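PLP-Dependent L-Arginine Hydroxylase MppP (Streptomyces wadayamensis, PDB 6C9B) is a pyridoxal phosphate-dependent oxidase that acts on L-arginine and yields 4-hydroxy-2-ketoarginine and 2-ketoarginine. Local coordinates at residues Phe332-His340 against Gly347-Leu355; Ser91-Arg99 against Asn117-Leu127. All coordinates share one frame; numbering follows the deposited sequence.

Contact 1: residues Phe332-His340 against Gly347-Leu355. With EGV ((4S)-5-carbamimidamido-4-hydroxy-2-oxopentanoic acid), chain F.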
loop_
_atom_site.group_PDB
_atom_site.type_symbol
_atom_site.label_atom_id
_atom_site.label_comp_id
_atom_site.label_asym_id
_atom_site.label_seq_id
_atom_site.Cartn_x
_atom_site.Cartn_y
_atom_site.Cartn_z
ATOM N N PHE B 332 6.535 -7.728 -24.563
ATOM C CA PHE B 332 5.976 -6.504 -23.983
ATOM C C PHE B 332 7.070 -5.629 -23.393
ATOM O O PHE B 332 7.617 -5.931 -22.325
ATOM C CB PHE B 332 4.928 -6.835 -22.926
ATOM C CG PHE B 332 3.700 -7.464 -23.494
ATOM C CD1 PHE B 332 2.652 -6.677 -23.942
ATOM C CD2 PHE B 332 3.600 -8.845 -23.614
ATOM C CE1 PHE B 332 1.515 -7.256 -24.480
ATOM C CE2 PHE B 332 2.470 -9.419 -24.153
ATOM C CZ PHE B 332 1.430 -8.625 -24.590
ATOM N N ALA B 333 7.331 -4.493 -24.049
ATOM C CA ALA B 333 8.231 -3.474 -23.542
ATOM C C ALA B 333 7.401 -2.266 -23.103
ATOM O O ALA B 333 6.184 -2.375 -22.894
ATOM C CB ALA B 333 9.274 -3.132 -24.611
ATOM N N LEU B 334 8.058 -1.128 -22.908
ATOM C CA LEU B 334 7.374 0.058 -22.415
ATOM C C LEU B 334 7.707 1.260 -23.290
ATOM O O LEU B 334 8.894 1.620 -23.416
ATOM C CB LEU B 334 7.789 0.296 -20.966
ATOM C CG LEU B 334 6.943 1.148 -20.056
ATOM C CD1 LEU B 334 5.571 0.553 -19.963
ATOM C CD2 LEU B 334 7.632 1.201 -18.683
ATOM N N PRO B 335 6.724 1.917 -23.915
ATOM C CA PRO B 335 7.031 3.179 -24.603
ATOM C C PRO B 335 7.464 4.238 -23.616
ATOM O O PRO B 335 6.993 4.295 -22.480
ATOM C CB PRO B 335 5.715 3.575 -25.276
ATOM C CG PRO B 335 4.833 2.329 -25.200
ATOM C CD PRO B 335 5.290 1.581 -23.993
ATOM N N CYS B 336 8.343 5.111 -24.068
ATOM C CA CYS B 336 8.961 6.038 -23.136
ATOM C C CYS B 336 8.216 7.355 -22.965
ATOM O O CYS B 336 8.604 8.128 -22.085
ATOM C CB CYS B 336 10.387 6.344 -23.564
ATOM S SG CYS B 336 11.497 5.114 -22.911
ATOM N N ARG B 337 7.231 7.661 -23.816
ATOM C CA ARG B 337 6.584 8.973 -23.779
ATOM C C ARG B 337 6.278 9.413 -22.367
ATOM O O ARG B 337 6.550 10.558 -21.985
ATOM C CB ARG B 337 5.277 8.963 -24.571
ATOM C CG ARG B 337 5.414 9.141 -26.059
ATOM C CD ARG B 337 4.036 9.078 -26.734
ATOM N NE ARG B 337 3.106 10.129 -26.291
ATOM C CZ ARG B 337 3.000 11.341 -26.834
ATOM N NH1 ARG B 337 3.779 11.706 -27.841
ATOM N NH2 ARG B 337 2.117 12.205 -26.352
ATOM N N GLN B 338 5.687 8.530 -21.579
ATOM C CA GLN B 338 5.098 9.019 -20.337
ATOM C C GLN B 338 6.098 9.256 -19.207
ATOM O O GLN B 338 5.707 9.866 -18.205
ATOM C CB GLN B 338 4.013 8.074 -19.892
ATOM C CG GLN B 338 2.710 8.398 -20.643
ATOM C CD GLN B 338 1.820 7.205 -20.859
ATOM O OE1 GLN B 338 2.288 6.089 -21.084
ATOM N NE2 GLN B 338 0.516 7.436 -20.791
ATOM N N PHE B 339 7.358 8.827 -19.336
ATOM C CA PHE B 339 8.389 9.313 -18.420
ATOM C C PHE B 339 8.639 10.798 -18.602
ATOM O O PHE B 339 9.128 11.464 -17.680
ATOM C CB PHE B 339 9.710 8.586 -18.652
ATOM C CG PHE B 339 9.674 7.119 -18.338
ATOM C CD1 PHE B 339 9.817 6.662 -17.042
ATOM C CD2 PHE B 339 9.551 6.198 -19.363
ATOM C CE1 PHE B 339 9.798 5.308 -16.762
ATOM C CE2 PHE B 339 9.532 4.842 -19.089
ATOM C CZ PHE B 339 9.657 4.397 -17.791
ATOM N N HIS B 340 8.326 11.327 -19.778
ATOM C CA HIS B 340 8.517 12.750 -20.058
ATOM C C HIS B 340 7.206 13.452 -19.736
ATOM O O HIS B 340 6.440 13.891 -20.603
ATOM C CB HIS B 340 8.966 12.947 -21.490
ATOM C CG HIS B 340 10.243 12.237 -21.785
ATOM N ND1 HIS B 340 11.472 12.863 -21.736
ATOM C CD2 HIS B 340 10.490 10.937 -22.070
ATOM C CE1 HIS B 340 12.417 11.983 -22.025
ATOM N NE2 HIS B 340 11.848 10.805 -22.211
ATOM N N GLY B 347 9.851 11.670 -25.549
ATOM C CA GLY B 347 10.097 10.237 -25.476
ATOM C C GLY B 347 9.502 9.446 -26.620
ATOM O O GLY B 347 9.381 8.216 -26.544
ATOM N N ASP B 348 9.118 10.135 -27.700
ATOM C CA ASP B 348 8.358 9.474 -28.748
ATOM C C ASP B 348 9.170 8.446 -29.513
ATOM O O ASP B 348 8.582 7.582 -30.165
ATOM C CB ASP B 348 7.805 10.488 -29.744
ATOM C CG ASP B 348 6.304 10.592 -29.676
ATOM O OD1 ASP B 348 5.643 9.531 -29.621
ATOM O OD2 ASP B 348 5.782 11.724 -29.669
ATOM N N HIS B 349 10.495 8.517 -29.464
ATOM C CA HIS B 349 11.308 7.617 -30.269
ATOM C C HIS B 349 12.148 6.694 -29.404
ATOM O O HIS B 349 13.204 6.239 -29.834
ATOM C CB HIS B 349 12.168 8.420 -31.240
ATOM C CG HIS B 349 11.355 9.198 -32.227
ATOM N ND1 HIS B 349 10.710 8.602 -33.291
ATOM C CD2 HIS B 349 11.048 10.515 -32.291
ATOM C CE1 HIS B 349 10.055 9.522 -33.975
ATOM N NE2 HIS B 349 10.241 10.690 -33.387
ATOM N N MET B 350 11.667 6.389 -28.196
ATOM C CA MET B 350 12.328 5.447 -27.305
ATOM C C MET B 350 11.346 4.431 -26.731
ATOM O O MET B 350 10.155 4.715 -26.541
ATOM C CB MET B 350 13.015 6.172 -26.165
ATOM C CG MET B 350 14.183 7.004 -26.633
ATOM S SD MET B 350 14.925 7.886 -25.234
ATOM C CE MET B 350 13.867 9.332 -25.123
ATOM N N VAL B 351 11.870 3.233 -26.447
ATOM C CA VAL B 351 11.215 2.275 -25.561
ATOM C C VAL B 351 12.173 1.942 -24.429
ATOM O O VAL B 351 13.386 2.135 -24.528
ATOM C CB VAL B 351 10.777 0.971 -26.264
ATOM C CG1 VAL B 351 9.815 1.259 -27.381
ATOM C CG2 VAL B 351 11.957 0.235 -26.789
ATOM N N ARG B 352 11.616 1.393 -23.360
ATOM C CA ARG B 352 12.389 0.980 -22.196
ATOM C C ARG B 352 12.273 -0.527 -22.034
ATOM O O ARG B 352 11.183 -1.089 -22.162
ATOM C CB ARG B 352 11.910 1.682 -20.912
ATOM C CG ARG B 352 12.934 1.648 -19.799
ATOM C CD ARG B 352 12.341 2.048 -18.440
ATOM N NE ARG B 352 11.447 1.000 -17.939
ATOM C CZ ARG B 352 10.930 0.969 -16.708
ATOM N NH1 ARG B 352 10.136 -0.026 -16.349
ATOM N NH2 ARG B 352 11.200 1.931 -15.830
ATOM N N ILE B 353 13.408 -1.171 -21.760
ATOM C CA ILE B 353 13.526 -2.618 -21.574
ATOM C C ILE B 353 13.927 -2.908 -20.132
ATOM O O ILE B 353 14.862 -2.290 -19.608
ATOM C CB ILE B 353 14.576 -3.197 -22.539
ATOM C CG1 ILE B 353 14.143 -2.961 -23.979
ATOM C CG2 ILE B 353 14.823 -4.674 -22.290
ATOM C CD1 ILE B 353 15.245 -3.299 -24.974
ATOM N N ALA B 354 13.229 -3.852 -19.502
ATOM C CA ALA B 354 13.550 -4.297 -18.152
ATOM C C ALA B 354 14.677 -5.317 -18.165
ATOM O O ALA B 354 14.626 -6.304 -18.905
ATOM C CB ALA B 354 12.325 -4.939 -17.495
ATOM N N LEU B 355 15.692 -5.081 -17.337
ATOM C CA LEU B 355 16.870 -5.939 -17.284
ATOM C C LEU B 355 16.844 -6.922 -16.113
ATOM O O LEU B 355 17.633 -7.877 -16.107
ATOM C CB LEU B 355 18.134 -5.093 -17.193
ATOM C CG LEU B 355 18.407 -4.127 -18.352
ATOM C CD1 LEU B 355 19.727 -3.425 -18.096
ATOM C CD2 LEU B 355 18.448 -4.841 -19.702
HETATM C C10 EGV F . 8.913 0.714 -13.215
HETATM C C02 EGV F . 4.672 0.201 -10.522
HETATM C C03 EGV F . 3.292 2.149 -9.789
HETATM C C06 EGV F . 6.125 0.632 -10.498
HETATM C C07 EGV F . 6.604 0.711 -11.964
HETATM C C09 EGV F . 8.032 1.296 -12.120
HETATM N N01 EGV F . 3.762 1.294 -10.832
HETATM N N04 EGV F . 2.398 3.206 -10.092
HETATM N N05 EGV F . 3.716 1.979 -8.554
HETATM O O08 EGV F . 6.872 -0.292 -9.816
HETATM O O11 EGV F . 10.078 1.063 -13.220
HETATM O O12 EGV F . 8.471 -0.085 -14.064
HETATM O O13 EGV F . 8.463 2.193 -11.403
HETATM O O HOH W 1 7.413 6.290 -26.743
#
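Gly347 lies against the imidazole of His340, its backbone N over one face of the ring and its CA 3.5 Å from CD2. Its carbonyl is tied to the facing chain by a water that donates to Gly347 O and accepts from Arg337 N. At Asp348 the link is a salt bridge, OD2 lying 2.7 Å from Arg337 NH1; the arginine chain bends at chi3 (61°) and runs alongside the aspartate, and the hydrogen bond is weak, with carboxylate and guanidinium planes 47° apart. Met350 sets CB against Cys336 CB, while its O accepts from Cys336 N at 3.1 Å, the donor standing above the carbonyl plane. Strands 331-335 and 350-354 pair antiparallel, neighbours in the mixed sheet of the smaller domain of this aminotransferase-like fold. Val351 CA adds a C-H contact to Leu334 O, 3.2 Å away. That same oxygen takes Arg352 N at 2.7 Å, and Leu334 N returns a longer bond to Arg352 O. Leu334 CD2 and the rim of Phe339 at CZ back one face of the Arg352 guanidinium, whose edge grips the product carboxylate twice: NH1 to EGV O12 (2.8 Å) and NH2 to EGV O11 (3.0 Å).

Contact 2: residues Ser91-Arg99 against Asn117-Leu127. With EGV ((4S)-5-carbamimidamido-4-hydroxy-2-oxopentanoic acid), chain F.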
loop_
_atom_site.group_PDB
_atom_site.type_symbol
_atom_site.label_atom_id
_atom_site.label_comp_id
_atom_site.label_asym_id
_atom_site.label_seq_id
_atom_site.Cartn_x
_atom_site.Cartn_y
_atom_site.Cartn_z
ATOM N N SER B 91 5.668 3.989 -3.577
ATOM C CA SER B 91 4.557 4.835 -4.024
ATOM C C SER B 91 3.610 5.205 -2.888
ATOM O O SER B 91 3.043 6.302 -2.906
ATOM C CB SER B 91 3.764 4.158 -5.127
ATOM O OG SER B 91 4.573 3.971 -6.274
ATOM N N VAL B 92 3.384 4.315 -1.915
ATOM C CA VAL B 92 2.615 4.711 -0.731
ATOM C C VAL B 92 3.361 5.796 0.047
ATOM O O VAL B 92 2.756 6.785 0.491
ATOM C CB VAL B 92 2.305 3.478 0.138
ATOM C CG1 VAL B 92 1.762 3.878 1.515
ATOM C CG2 VAL B 92 1.302 2.571 -0.554
ATOM N N SER B 93 4.682 5.665 0.180
ATOM C CA SER B 93 5.470 6.750 0.776
ATOM C C SER B 93 5.255 8.041 -0.001
ATOM O O SER B 93 5.114 9.131 0.582
ATOM C CB SER B 93 6.964 6.410 0.762
ATOM O OG SER B 93 7.251 5.191 1.426
ATOM N N MET B 94 5.273 7.943 -1.331
ATOM C CA MET B 94 5.128 9.124 -2.177
ATOM C C MET B 94 3.734 9.745 -2.037
ATOM O O MET B 94 3.591 10.968 -2.066
ATOM C CB MET B 94 5.429 8.742 -3.634
ATOM C CG MET B 94 5.360 9.892 -4.602
ATOM S SD MET B 94 6.789 10.959 -4.333
ATOM C CE MET B 94 5.983 12.546 -4.543
ATOM N N GLU B 95 2.691 8.924 -1.905
ATOM C CA GLU B 95 1.358 9.460 -1.662
ATOM C C GLU B 95 1.328 10.229 -0.350
ATOM O O GLU B 95 0.745 11.318 -0.265
ATOM C CB GLU B 95 0.323 8.335 -1.653
ATOM C CG GLU B 95 -1.079 8.756 -1.251
ATOM C CD GLU B 95 -1.847 9.584 -2.271
ATOM O OE1 GLU B 95 -1.312 9.926 -3.332
ATOM O OE2 GLU B 95 -3.028 9.914 -1.992
ATOM N N ILE B 96 1.949 9.670 0.681
ATOM C CA ILE B 96 2.012 10.342 1.977
ATOM C C ILE B 96 2.742 11.670 1.836
ATOM O O ILE B 96 2.284 12.708 2.338
ATOM C CB ILE B 96 2.687 9.416 3.006
ATOM C CG1 ILE B 96 1.784 8.222 3.313
ATOM C CG2 ILE B 96 3.014 10.169 4.281
ATOM C CD1 ILE B 96 2.509 7.077 4.002
ATOM N N LEU B 97 3.892 11.654 1.152
ATOM C CA LEU B 97 4.676 12.875 0.992
ATOM C C LEU B 97 3.896 13.909 0.194
ATOM O O LEU B 97 3.921 15.105 0.495
ATOM C CB LEU B 97 6.008 12.551 0.314
ATOM C CG LEU B 97 6.911 13.738 -0.045
ATOM C CD1 LEU B 97 7.283 14.521 1.207
ATOM C CD2 LEU B 97 8.167 13.271 -0.792
ATOM N N ALA B 98 3.247 13.473 -0.867
ATOM C CA ALA B 98 2.550 14.421 -1.727
ATOM C C ALA B 98 1.398 15.075 -0.972
ATOM O O ALA B 98 1.203 16.292 -1.049
ATOM C CB ALA B 98 2.050 13.701 -2.973
ATOM N N ARG B 99 0.585 14.268 -0.280
ATOM C CA ARG B 99 -0.524 14.850 0.463
ATOM C C ARG B 99 0.007 15.742 1.577
ATOM O O ARG B 99 -0.580 16.794 1.860
ATOM C CB ARG B 99 -1.446 13.751 1.001
ATOM C CG ARG B 99 -2.738 14.356 1.590
ATOM C CD ARG B 99 -3.963 13.580 1.175
ATOM N NE ARG B 99 -4.097 12.280 1.812
ATOM C CZ ARG B 99 -4.414 12.102 3.088
ATOM N NH1 ARG B 99 -4.579 10.874 3.548
ATOM N NH2 ARG B 99 -4.532 13.143 3.912
ATOM N N ASN B 117 4.741 8.036 -11.995
ATOM C CA ASN B 117 3.770 8.096 -10.925
ATOM C C ASN B 117 4.181 9.130 -9.876
ATOM O O ASN B 117 3.305 9.640 -9.171
ATOM C CB ASN B 117 3.492 6.718 -10.331
ATOM C CG ASN B 117 4.461 6.309 -9.307
ATOM O OD1 ASN B 117 5.605 6.756 -9.284
ATOM N ND2 ASN B 117 4.021 5.403 -8.440
ATOM N N ILE B 118 5.465 9.518 -9.822
ATOM C CA ILE B 118 5.872 10.630 -8.954
ATOM C C ILE B 118 5.110 11.886 -9.353
ATOM O O ILE B 118 4.481 12.558 -8.520
ATOM C CB ILE B 118 7.395 10.852 -9.018
ATOM C CG1 ILE B 118 8.157 9.656 -8.419
ATOM C CG2 ILE B 118 7.790 12.093 -8.234
ATOM C CD1 ILE B 118 9.630 9.620 -8.779
ATOM N N ALA B 119 5.141 12.203 -10.655
ATOM C CA ALA B 119 4.431 13.372 -11.161
ATOM C C ALA B 119 2.942 13.234 -10.942
ATOM O O ALA B 119 2.264 14.195 -10.561
ATOM C CB ALA B 119 4.714 13.565 -12.663
ATOM N N ASP B 120 2.403 12.044 -11.194
ATOM C CA ASP B 120 0.957 11.871 -11.115
ATOM C C ASP B 120 0.426 11.931 -9.672
ATOM O O ASP B 120 -0.681 12.447 -9.440
ATOM C CB ASP B 120 0.598 10.553 -11.782
ATOM C CG ASP B 120 0.758 10.608 -13.303
ATOM O OD1 ASP B 120 0.740 11.703 -13.890
ATOM O OD2 ASP B 120 0.845 9.553 -13.924
ATOM N N LEU B 121 1.205 11.456 -8.700
ATOM C CA LEU B 121 0.796 11.547 -7.307
ATOM C C LEU B 121 0.906 12.977 -6.801
ATOM O O LEU B 121 0.028 13.449 -6.080
ATOM C CB LEU B 121 1.634 10.612 -6.446
ATOM C CG LEU B 121 1.365 9.123 -6.708
ATOM C CD1 LEU B 121 2.428 8.255 -5.972
ATOM C CD2 LEU B 121 -0.030 8.738 -6.317
ATOM N N LEU B 122 1.915 13.711 -7.254
ATOM C CA LEU B 122 2.028 15.106 -6.849
ATOM C C LEU B 122 0.911 15.928 -7.464
ATOM O O LEU B 122 0.216 16.692 -6.773
ATOM C CB LEU B 122 3.399 15.659 -7.256
ATOM C CG LEU B 122 4.607 15.162 -6.491
ATOM C CD1 LEU B 122 5.940 15.482 -7.187
ATOM C CD2 LEU B 122 4.585 15.760 -5.098
ATOM N N ARG B 123 0.721 15.794 -8.774
ATOM C CA ARG B 123 -0.356 16.536 -9.412
ATOM C C ARG B 123 -1.705 16.165 -8.826
ATOM O O ARG B 123 -2.578 17.029 -8.645
ATOM C CB ARG B 123 -0.357 16.284 -10.916
ATOM C CG ARG B 123 0.721 16.974 -11.712
ATOM C CD ARG B 123 0.380 16.903 -13.223
ATOM N NE ARG B 123 1.176 17.811 -14.057
ATOM C CZ ARG B 123 1.994 17.442 -15.044
ATOM N NH1 ARG B 123 2.158 16.159 -15.368
ATOM N NH2 ARG B 123 2.654 18.373 -15.725
ATOM N N GLY B 124 -1.912 14.872 -8.554
ATOM C CA GLY B 124 -3.180 14.420 -8.017
ATOM C C GLY B 124 -3.492 14.999 -6.656
ATOM O O GLY B 124 -4.655 15.100 -6.277
ATOM N N ASN B 125 -2.466 15.362 -5.898
ATOM C CA ASN B 125 -2.657 15.997 -4.607
ATOM C C ASN B 125 -2.593 17.515 -4.693
ATOM O O ASN B 125 -2.500 18.178 -3.655
ATOM C CB ASN B 125 -1.614 15.459 -3.642
ATOM C CG ASN B 125 -1.986 14.091 -3.121
ATOM O OD1 ASN B 125 -2.842 13.994 -2.244
ATOM N ND2 ASN B 125 -1.408 13.056 -3.674
ATOM N N GLY B 126 -2.674 18.075 -5.889
ATOM C CA GLY B 126 -2.807 19.516 -6.047
ATOM C C GLY B 126 -1.529 20.302 -6.159
ATOM O O GLY B 126 -1.578 21.539 -6.058
ATOM N N LEU B 127 -0.390 19.650 -6.363
ATOM C CA LEU B 127 0.875 20.344 -6.522
ATOM C C LEU B 127 1.119 20.703 -7.989
ATOM O O LEU B 127 0.978 19.864 -8.888
ATOM C CB LEU B 127 2.005 19.488 -5.952
ATOM C CG LEU B 127 1.772 19.324 -4.443
ATOM C CD1 LEU B 127 2.393 18.130 -3.826
ATOM C CD2 LEU B 127 2.141 20.635 -3.675
HETATM C C10 EGV F . 8.913 0.714 -13.215
HETATM C C02 EGV F . 4.672 0.201 -10.522
HETATM C C03 EGV F . 3.292 2.149 -9.789
HETATM C C06 EGV F . 6.125 0.632 -10.498
HETATM C C07 EGV F . 6.604 0.711 -11.964
HETATM C C09 EGV F . 8.032 1.296 -12.120
HETATM N N01 EGV F . 3.762 1.294 -10.832
HETATM N N04 EGV F . 2.398 3.206 -10.092
HETATM N N05 EGV F . 3.716 1.979 -8.554
HETATM O O08 EGV F . 6.872 -0.292 -9.816
HETATM O O11 EGV F . 10.078 1.063 -13.220
HETATM O O12 EGV F . 8.471 -0.085 -14.064
HETATM O O13 EGV F . 8.463 2.193 -11.403
HETATM O O HOH W 2 6.121 6.832 -6.497
#
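Ser91 OG accepts from Asn117 ND2 at 2.7 Å, and the same oxygen receives EGV N05 at 3.1 Å, accepts a hydrogen bond from a water that also donates to Asn117 OD1, and is hydrogen-bonded to the cofactor phosphate on the modified residue at 221. The two residues stand near the N-terminal ends of helices 90-101 and 116-124, which run in the same general direction within the alpha/beta large domain of the aminotransferase fold; the second helix forms the crossover between adjacent parallel strands 107-112 and 128-133. The axes of segments 91-99 and 117-124 approach to 8.7 Å at a crossing angle of -35°. Asn117 holds CG between its backbone N and carbonyl carbon (chi1 84°), which turns the amide towards the serine, with OG lying in the amide plane. Deeper in, bent Met94 rests CG on Leu121 CD1 (3.6 Å) and drives CE into the branch of Leu122, 3.5 Å from CG. Met94 and Ile118 also touch Phe154 of strand 152-156. Near the helix end, one N-H of Asn125 ND2 bonds Leu121 O (2.8 Å) and the other Glu95 OE1 (3.2 Å), which it meets from above the carboxylate plane. Glu95 OE2 has its stronger partner in Arg99 of the second subunit. Gly126, with positive phi, is the C-prime residue of the Schellman motif that ends the helix, and Leu127 CD1 comes 3.5 Å from Ala98 O.

One ligand spans two domains: contacts 1 and 2 do not touch, their nearest atoms being about 6 Å apart and their centres 22 Å, yet both meet EGV. Contact 1 supplies an arginine anchor for the carboxylate, contact 2 part of the wall at the guanidinium end, where Asn117 ND2 lies 3.2 Å from EGV N04. His29, Gly28, Thr12 and Asn160 also hydrogen-bond the ligand, and Asp249 O of the second subunit bonds both EGV and Asn117. The side chain of Phe339 in contact 1 is about 6 Å from that of Asp116, which binds magnesium in a crystal structure of this protein, though no metal is bound to this chain in the model.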